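Local structure of molybdate-binding protein MolA (Haemophilus influenzae, 3PSH) at residues K182-Y187 with P235-V240; A172-D177 with Q300-V305. The protein binds molybdate and tungstate, but not sulfate or phosphate, in the periplasm and serves the MolBC ABC transporter in low-affinity molybdate import. All blocks are in the same frame, centred on the assembly; numbering follows the deposited sequence.

Contact 1 joins two neighbouring parallel strands in the middle of a four-stranded sheet, and six of its nine touching residues are buried; contact 2 lies nearer the surface, between segment 172-177, on helix 168-175, and the loop joining helices 283-297 and 307-319. Their chemistry follows their place. Residues 182-187 and 235-240 are tied by main-chain hydrogen bonds and apolar side chains, whereas 172-177 and 300-305 are held by two arginine-aspartate salt bridges above a small apolar layer. Strand 184-188 is the next regular element after helix 168-175, and because residues 182-240 fall between 177 and 300, contact 1 is nested within the loop that contact 2 closes; the centres of the two contacts lie about 18 Å apart.

Contact 1: K182-Y187 with P235-V240; sequences KRVRTY and PAVILV
Tyr-187 and Ile-238 lie side by side and point the same way from one face of the sheet, while Thr-186 and Val-237 do likewise on the other. CB of Tyr-187 rests on CG of Pro-235, just before strand 237-240, at 3.6 Å, and the phenol, its CG anti to the backbone N (chi1 176°), leads away from residues 235-240. CG1 of Ile-238 stays beside the base of that side chain, 4.1 Å from Tyr-187 CB. On the face of Thr-186 and Val-237, the methyl CG2 of Thr-186 meets CD1 of Leu-239 at 3.4 Å, tighter than usual carbon contact. Further back, CG1 of Val-184 reaches obliquely across to CG2 of Val-237 at 3.7 Å.

The two strands are adjacent and parallel in a sheet ordered 211-213, 184-188, 237-240, 268-270, the 2-1-3-4 order of a Rossmann-like lobe in this solute-binding protein family. The axes of segments 184-187 and 237-240 make an angle of 38°, a twisted parallel pairing. Arg-185 O accepts Val-237 N at 3.3 Å, with a weak second bond from Ala-236 N. Tyr-187 uses both its main-chain polar atoms: N donates to Val-237 O at 2.9 Å, and O receives Leu-239 N at 2.8 Å. The hydroxyl OG1 of Thr-186 turns back along its own strand and donates to Val-184 O from above the carbonyl plane, at 3.1 Å.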
ATOM      1  N   LYS A 182      -7.713  26.046   2.292  1.00 17.10           N
ATOM      2  CA  LYS A 182      -6.465  25.980   3.093  1.00 17.94           C
ATOM      3  C   LYS A 182      -5.777  24.659   3.035  1.00 17.75           C
ATOM      4  O   LYS A 182      -4.580  24.572   3.317  1.00 16.19           O
ATOM      5  CB  LYS A 182      -6.708  26.288   4.584  1.00 16.85           C
ATOM      6  CG  LYS A 182      -7.239  27.781   4.940  1.00 19.24           C
ATOM      7  CD  LYS A 182      -6.228  28.854   4.506  1.00 30.50           C
ATOM      8  CE  LYS A 182      -6.547  30.251   5.190  1.00 36.44           C
ATOM      9  NZ  LYS A 182      -6.506  30.126   6.685  1.00 40.51           N
ATOM     10  N   ARG A 183      -6.518  23.609   2.755  1.00 15.94           N
ATOM     11  CA  ARG A 183      -5.865  22.291   2.601  1.00 15.57           C
ATOM     12  C   ARG A 183      -4.635  22.381   1.731  1.00 15.17           C
ATOM     13  O   ARG A 183      -4.645  22.993   0.621  1.00 15.50           O
ATOM     14  CB  ARG A 183      -6.976  21.370   2.034  1.00 16.05           C
ATOM     15  CG  ARG A 183      -6.810  19.941   2.098  1.00 19.88           C
ATOM     16  CD  ARG A 183      -8.176  19.321   1.517  1.00 15.09           C
ATOM     17  NE  ARG A 183      -9.191  19.104   2.581  1.00 14.00           N
ATOM     18  CZ  ARG A 183      -9.053  18.136   3.520  1.00 13.99           C
ATOM     19  NH1 ARG A 183      -7.967  17.332   3.510  1.00 13.92           N
ATOM     20  NH2 ARG A 183      -9.942  17.926   4.526  1.00 16.65           N
ATOM     21  N   VAL A 184      -3.575  21.667   2.150  1.00 15.20           N
ATOM     22  CA  VAL A 184      -2.206  21.828   1.543  1.00 15.86           C
ATOM     23  C   VAL A 184      -2.170  21.062   0.214  1.00 16.32           C
ATOM     24  O   VAL A 184      -2.516  19.838   0.189  1.00 16.76           O
ATOM     25  CB  VAL A 184      -1.110  21.287   2.517  1.00 14.51           C
ATOM     26  CG1 VAL A 184       0.256  21.374   1.760  1.00 15.86           C
ATOM     27  CG2 VAL A 184      -1.094  22.064   3.809  1.00 14.05           C
ATOM     28  N   ARG A 185      -1.884  21.752  -0.904  1.00 15.52           N
ATOM     29  CA  ARG A 185      -1.814  21.103  -2.260  1.00 15.96           C
ATOM     30  C   ARG A 185      -0.501  20.362  -2.448  1.00 16.67           C
ATOM     31  O   ARG A 185       0.576  20.956  -2.490  1.00 16.49           O
ATOM     32  CB  ARG A 185      -1.995  22.154  -3.332  1.00 15.91           C
ATOM     33  CG  ARG A 185      -3.489  22.681  -3.246  1.00 17.60           C
ATOM     34  CD  ARG A 185      -3.811  23.817  -4.249  1.00 19.81           C
ATOM     35  NE  ARG A 185      -3.364  23.489  -5.620  1.00 22.57           N
ATOM     36  CZ  ARG A 185      -3.931  22.681  -6.534  1.00 30.15           C
ATOM     37  NH1 ARG A 185      -5.075  21.964  -6.293  1.00 27.24           N
ATOM     38  NH2 ARG A 185      -3.295  22.612  -7.743  1.00 27.30           N
ATOM     39  N   THR A 186      -0.627  19.018  -2.661  1.00 16.37           N
ATOM     40  CA  THR A 186       0.477  18.114  -2.524  1.00 15.15           C
ATOM     41  C   THR A 186       0.539  17.217  -3.737  1.00 14.23           C
ATOM     42  O   THR A 186      -0.538  16.979  -4.320  1.00 13.86           O
ATOM     43  CB  THR A 186       0.267  17.291  -1.217  1.00 17.36           C
ATOM     44  OG1 THR A 186       0.090  18.159  -0.066  1.00 15.87           O
ATOM     45  CG2 THR A 186       1.397  16.373  -0.929  1.00 19.53           C
ATOM     46  N   TYR A 187       1.750  16.772  -4.086  1.00 13.52           N
ATOM     47  CA  TYR A 187       1.895  15.973  -5.292  1.00 14.58           C
ATOM     48  C   TYR A 187       2.786  14.804  -4.954  1.00 16.76           C
ATOM     49  O   TYR A 187       3.850  14.992  -4.354  1.00 16.85           O
ATOM     50  CB  TYR A 187       2.606  16.843  -6.345  1.00 13.13           C
ATOM     51  CG  TYR A 187       2.899  16.079  -7.646  1.00 14.16           C
ATOM     52  CD1 TYR A 187       1.863  15.866  -8.602  1.00 14.02           C
ATOM     53  CD2 TYR A 187       4.192  15.619  -7.937  1.00 16.29           C
ATOM     54  CE1 TYR A 187       2.130  15.157  -9.811  1.00 14.94           C
ATOM     55  CE2 TYR A 187       4.446  14.884  -9.184  1.00 14.32           C
ATOM     56  CZ  TYR A 187       3.400  14.707 -10.084  1.00 15.32           C
ATOM     57  OH  TYR A 187       3.758  13.964 -11.179  1.00 17.88           O
ATOM     58  N   PRO A 235       2.241  22.300  -7.148  1.00 17.34           N
ATOM     59  CA  PRO A 235       1.963  21.893  -5.807  1.00 15.81           C
ATOM     60  C   PRO A 235       2.846  22.615  -4.825  1.00 14.40           C
ATOM     61  O   PRO A 235       4.029  22.919  -5.156  1.00 18.89           O
ATOM     62  CB  PRO A 235       2.393  20.410  -5.783  1.00 16.24           C
ATOM     63  CG  PRO A 235       3.402  20.269  -7.056  1.00 17.27           C
ATOM     64  CD  PRO A 235       2.701  21.176  -8.019  1.00 17.12           C
ATOM     65  N   ALA A 236       2.283  22.836  -3.609  1.00 16.52           N
ATOM     66  CA  ALA A 236       3.034  23.448  -2.482  1.00 15.01           C
ATOM     67  C   ALA A 236       4.080  22.516  -1.849  1.00 17.06           C
ATOM     68  O   ALA A 236       5.162  22.917  -1.334  1.00 17.71           O
ATOM     69  CB  ALA A 236       2.043  23.905  -1.363  1.00 16.60           C
ATOM     70  N   VAL A 237       3.781  21.210  -1.961  1.00 16.48           N
ATOM     71  CA  VAL A 237       4.558  20.161  -1.278  1.00 14.61           C
ATOM     72  C   VAL A 237       4.673  19.000  -2.299  1.00 16.11           C
ATOM     73  O   VAL A 237       3.685  18.633  -2.919  1.00 17.21           O
ATOM     74  CB  VAL A 237       3.847  19.687  -0.069  1.00 17.09           C
ATOM     75  CG1 VAL A 237       4.631  18.528   0.517  1.00 16.42           C
ATOM     76  CG2 VAL A 237       3.812  20.761   1.041  1.00 16.45           C
ATOM     77  N   ILE A 238       5.860  18.462  -2.434  1.00 16.27           N
ATOM     78  CA  ILE A 238       6.081  17.224  -3.228  1.00 16.69           C
ATOM     79  C   ILE A 238       6.525  16.115  -2.318  1.00 16.70           C
ATOM     80  O   ILE A 238       7.372  16.306  -1.479  1.00 16.86           O
ATOM     81  CB  ILE A 238       7.009  17.411  -4.457  1.00 18.42           C
ATOM     82  CG1 ILE A 238       6.365  18.249  -5.521  1.00 17.29           C
ATOM     83  CG2 ILE A 238       7.489  16.087  -5.099  1.00 16.48           C
ATOM     84  CD1 ILE A 238       7.476  18.793  -6.588  1.00 16.98           C
ATOM     85  N   LEU A 239       5.878  14.933  -2.449  1.00 15.13           N
ATOM     86  CA  LEU A 239       6.195  13.770  -1.631  1.00 13.63           C
ATOM     87  C   LEU A 239       6.732  12.698  -2.569  1.00 11.71           C
ATOM     88  O   LEU A 239       6.350  12.657  -3.768  1.00 15.82           O
ATOM     89  CB  LEU A 239       4.943  13.251  -0.864  1.00 12.47           C
ATOM     90  CG  LEU A 239       4.374  14.392   0.096  1.00 14.64           C
ATOM     91  CD1 LEU A 239       3.130  13.893   0.665  1.00 12.80           C
ATOM     92  CD2 LEU A 239       5.437  14.680   1.295  1.00 16.53           C
ATOM     93  N   VAL A 240       7.693  11.956  -2.001  1.00 12.51           N
ATOM     94  CA  VAL A 240       8.303  10.827  -2.696  1.00 13.98           C
ATOM     95  C   VAL A 240       8.184   9.601  -1.778  1.00 13.18           C
ATOM     96  O   VAL A 240       8.359   9.662  -0.590  1.00 14.83           O
ATOM     97  CB  VAL A 240       9.778  11.095  -3.083  1.00 13.64           C
ATOM     98  CG1 VAL A 240      10.475   9.856  -3.714  1.00 15.77           C
ATOM     99  CG2 VAL A 240       9.847  12.247  -4.137  1.00 14.87           C
TER

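Contact 2: A172-D177 with Q300-V305; sequences ADRLGD and QRFQDV
NH1 of Arg-301 is shared by two acceptors, Asp-177 OD1 at 2.6 Å and the main-chain oxygen Arg-174 O at 2.8 Å, both close to the guanidinium plane. The carbonyl belongs to Arg-174, on helix 168-175, so Arg-301 ties this helix to the loop that links helices 283-297 and 307-319 of the periplasmic-binding fold, away from the molybdate site. NH2 of Arg-301 donates to Asp-177 OD2, completing an end-on, two-nitrogen salt bridge whose planes are only 13° apart. The side chain of Arg-301 is extended from CG to NE, which carries its guanidinium across to Asp-177.

Arg-174 makes the reciprocal reach. Bent at chi2 (-92°), it runs past Phe-302 in the opposite direction and meets Asp-304 end-on: Arg-174 NH2 lies 2.8 Å from Asp-304 OD2 and Arg-174 NH1 3.0 Å from Asp-304 OD1, each on a syn lone pair. Arg-174 NH1 also donates to Arg-301 O at 2.9 Å. Thus each arginine bonds to the other's backbone carbonyl, and each NH1 serves two oxygens.

Beneath the charges, the Phe-302 ring has Arg-174 CB against CZ at 3.5 Å and Leu-175 CD2 at its edge, near the ring plane; Leu-171 and Ala-294 also touch this ring. Phe-302 opens a type I turn to Val-305, closed by Val-305 N donating to Phe-302 O at 2.9 Å.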
ATOM      1  N   ALA A 172      -9.074  13.302  12.678  1.00 14.29           N
ATOM      2  CA  ALA A 172     -10.358  13.921  12.331  1.00 16.92           C
ATOM      3  C   ALA A 172     -10.622  15.134  13.256  1.00 17.40           C
ATOM      4  O   ALA A 172     -11.091  16.204  12.803  1.00 18.45           O
ATOM      5  CB  ALA A 172     -11.487  12.856  12.429  1.00 15.26           C
ATOM      6  N   ASP A 173     -10.261  14.957  14.506  1.00 18.03           N
ATOM      7  CA  ASP A 173     -10.537  15.972  15.582  1.00 16.51           C
ATOM      8  C   ASP A 173      -9.580  17.164  15.403  1.00 16.90           C
ATOM      9  O   ASP A 173     -10.024  18.323  15.412  1.00 19.61           O
ATOM     10  CB  ASP A 173     -10.302  15.345  16.967  1.00 16.26           C
ATOM     11  CG  ASP A 173     -11.468  14.447  17.421  1.00 21.89           C
ATOM     12  OD1 ASP A 173     -12.548  14.467  16.803  1.00 26.37           O
ATOM     13  OD2 ASP A 173     -11.277  13.766  18.406  1.00 23.47           O
ATOM     14  N   ARG A 174      -8.303  16.881  15.188  1.00 15.90           N
ATOM     15  CA  ARG A 174      -7.278  17.994  15.164  1.00 15.50           C
ATOM     16  C   ARG A 174      -7.280  18.761  13.882  1.00 14.10           C
ATOM     17  O   ARG A 174      -6.761  19.867  13.831  1.00 16.43           O
ATOM     18  CB  ARG A 174      -5.856  17.466  15.448  1.00 16.78           C
ATOM     19  CG  ARG A 174      -5.743  16.602  16.774  1.00 21.99           C
ATOM     20  CD  ARG A 174      -5.354  17.585  17.927  1.00 20.69           C
ATOM     21  NE  ARG A 174      -5.214  16.890  19.187  1.00 20.16           N
ATOM     22  CZ  ARG A 174      -4.055  16.593  19.806  1.00 16.06           C
ATOM     23  NH1 ARG A 174      -2.878  16.889  19.253  1.00 12.81           N
ATOM     24  NH2 ARG A 174      -4.069  15.970  20.949  1.00 22.26           N
ATOM     25  N   LEU A 175      -7.871  18.209  12.795  1.00 13.76           N
ATOM     26  CA  LEU A 175      -7.772  18.838  11.491  1.00 14.45           C
ATOM     27  C   LEU A 175      -9.183  19.099  10.921  1.00 15.69           C
ATOM     28  O   LEU A 175      -9.312  19.579   9.830  1.00 16.48           O
ATOM     29  CB  LEU A 175      -6.971  17.995  10.433  1.00 13.37           C
ATOM     30  CG  LEU A 175      -5.541  17.708  10.934  1.00 19.13           C
ATOM     31  CD1 LEU A 175      -4.753  16.776   9.904  1.00 16.05           C
ATOM     32  CD2 LEU A 175      -4.838  19.018  11.124  1.00 18.81           C
ATOM     33  N   GLY A 176     -10.182  18.902  11.762  1.00 16.80           N
ATOM     34  CA  GLY A 176     -11.609  19.155  11.392  1.00 19.17           C
ATOM     35  C   GLY A 176     -12.029  20.541  10.938  1.00 20.73           C
ATOM     36  O   GLY A 176     -13.104  20.663  10.274  1.00 19.46           O
ATOM     37  N   ASP A 177     -11.220  21.563  11.305  1.00 19.42           N
ATOM     38  CA  ASP A 177     -11.425  22.975  10.833  1.00 19.80           C
ATOM     39  C   ASP A 177     -10.630  23.387   9.617  1.00 19.32           C
ATOM     40  O   ASP A 177     -10.674  24.558   9.184  1.00 19.79           O
ATOM     41  CB  ASP A 177     -11.056  23.947  11.949  1.00 20.69           C
ATOM     42  CG  ASP A 177      -9.562  23.868  12.290  1.00 20.71           C
ATOM     43  OD1 ASP A 177      -9.054  22.755  12.485  1.00 25.40           O
ATOM     44  OD2 ASP A 177      -8.953  24.908  12.383  1.00 30.39           O
ATOM     45  N   GLN A 300       2.333  22.389  14.812  1.00 14.42           N
ATOM     46  CA  GLN A 300       1.895  23.063  16.046  1.00 17.31           C
ATOM     47  C   GLN A 300       0.612  22.490  16.559  1.00 15.17           C
ATOM     48  O   GLN A 300       0.142  22.930  17.610  1.00 17.75           O
ATOM     49  CB  GLN A 300       1.700  24.561  15.728  1.00 18.61           C
ATOM     50  CG  GLN A 300       3.045  25.254  15.313  1.00 20.84           C
ATOM     51  CD  GLN A 300       4.242  24.711  16.136  1.00 31.40           C
ATOM     52  OE1 GLN A 300       4.159  24.473  17.377  1.00 21.65           O
ATOM     53  NE2 GLN A 300       5.387  24.439  15.405  1.00 34.43           N
ATOM     54  N   ARG A 301       0.027  21.507  15.810  1.00 14.28           N
ATOM     55  CA  ARG A 301      -1.232  20.897  16.313  1.00 15.48           C
ATOM     56  C   ARG A 301      -0.983  19.539  16.906  1.00 14.41           C
ATOM     57  O   ARG A 301      -1.950  18.954  17.429  1.00 16.85           O
ATOM     58  CB  ARG A 301      -2.349  20.734  15.277  1.00 16.95           C
ATOM     59  CG  ARG A 301      -2.836  22.024  14.665  1.00 16.17           C
ATOM     60  CD  ARG A 301      -3.899  21.753  13.507  1.00 16.49           C
ATOM     61  NE  ARG A 301      -4.308  23.057  12.993  1.00 17.80           N
ATOM     62  CZ  ARG A 301      -5.571  23.343  12.621  1.00 18.83           C
ATOM     63  NH1 ARG A 301      -6.505  22.436  12.737  1.00 15.56           N
ATOM     64  NH2 ARG A 301      -5.958  24.560  12.201  1.00 21.72           N
ATOM     65  N   PHE A 302       0.297  19.060  16.853  1.00 15.36           N
ATOM     66  CA  PHE A 302       0.606  17.696  17.224  1.00 15.41           C
ATOM     67  C   PHE A 302       1.821  17.554  18.163  1.00 16.43           C
ATOM     68  O   PHE A 302       2.459  16.531  18.173  1.00 15.38           O
ATOM     69  CB  PHE A 302       0.774  16.821  15.941  1.00 16.38           C
ATOM     70  CG  PHE A 302      -0.511  16.680  15.186  1.00 16.76           C
ATOM     71  CD1 PHE A 302      -1.544  15.812  15.650  1.00 15.64           C
ATOM     72  CD2 PHE A 302      -0.728  17.473  14.015  1.00 15.00           C
ATOM     73  CE1 PHE A 302      -2.790  15.705  14.904  1.00 14.59           C
ATOM     74  CE2 PHE A 302      -1.972  17.366  13.266  1.00 12.64           C
ATOM     75  CZ  PHE A 302      -3.011  16.447  13.739  1.00 18.48           C
ATOM     76  N   GLN A 303       2.178  18.612  18.896  1.00 15.82           N
ATOM     77  CA  GLN A 303       3.405  18.518  19.704  1.00 17.05           C
ATOM     78  C   GLN A 303       3.410  17.528  20.809  1.00 17.76           C
ATOM     79  O   GLN A 303       4.471  17.006  21.159  1.00 20.65           O
ATOM     80  CB  GLN A 303       3.730  19.975  20.204  1.00 15.71           C
ATOM     81  CG  GLN A 303       4.178  20.968  19.095  1.00 16.79           C
ATOM     82  CD  GLN A 303       5.482  20.635  18.418  1.00 21.32           C
ATOM     83  OE1 GLN A 303       6.368  19.968  18.991  1.00 29.79           O
ATOM     84  NE2 GLN A 303       5.685  21.208  17.272  1.00 28.21           N
ATOM     85  N   ASP A 304       2.209  17.195  21.280  1.00 18.24           N
ATOM     86  CA  ASP A 304       1.982  16.168  22.273  1.00 17.60           C
ATOM     87  C   ASP A 304       2.026  14.767  21.696  1.00 19.72           C
ATOM     88  O   ASP A 304       1.923  13.809  22.464  1.00 20.37           O
ATOM     89  CB  ASP A 304       0.590  16.205  23.000  1.00 18.78           C
ATOM     90  CG  ASP A 304      -0.596  16.235  22.019  1.00 18.97           C
ATOM     91  OD1 ASP A 304      -0.446  17.014  21.018  1.00 19.01           O
ATOM     92  OD2 ASP A 304      -1.666  15.652  22.273  1.00 23.52           O
ATOM     93  N   VAL A 305       2.009  14.654  20.371  1.00 18.15           N
ATOM     94  CA  VAL A 305       1.908  13.285  19.753  1.00 19.30           C
ATOM     95  C   VAL A 305       3.309  12.759  19.549  1.00 17.82           C
ATOM     96  O   VAL A 305       4.045  13.247  18.694  1.00 21.32           O
ATOM     97  CB  VAL A 305       1.148  13.366  18.416  1.00 19.83           C
ATOM     98  CG1 VAL A 305       1.151  12.022  17.727  1.00 22.72           C
ATOM     99  CG2 VAL A 305      -0.313  13.796  18.737  1.00 21.68           C
TER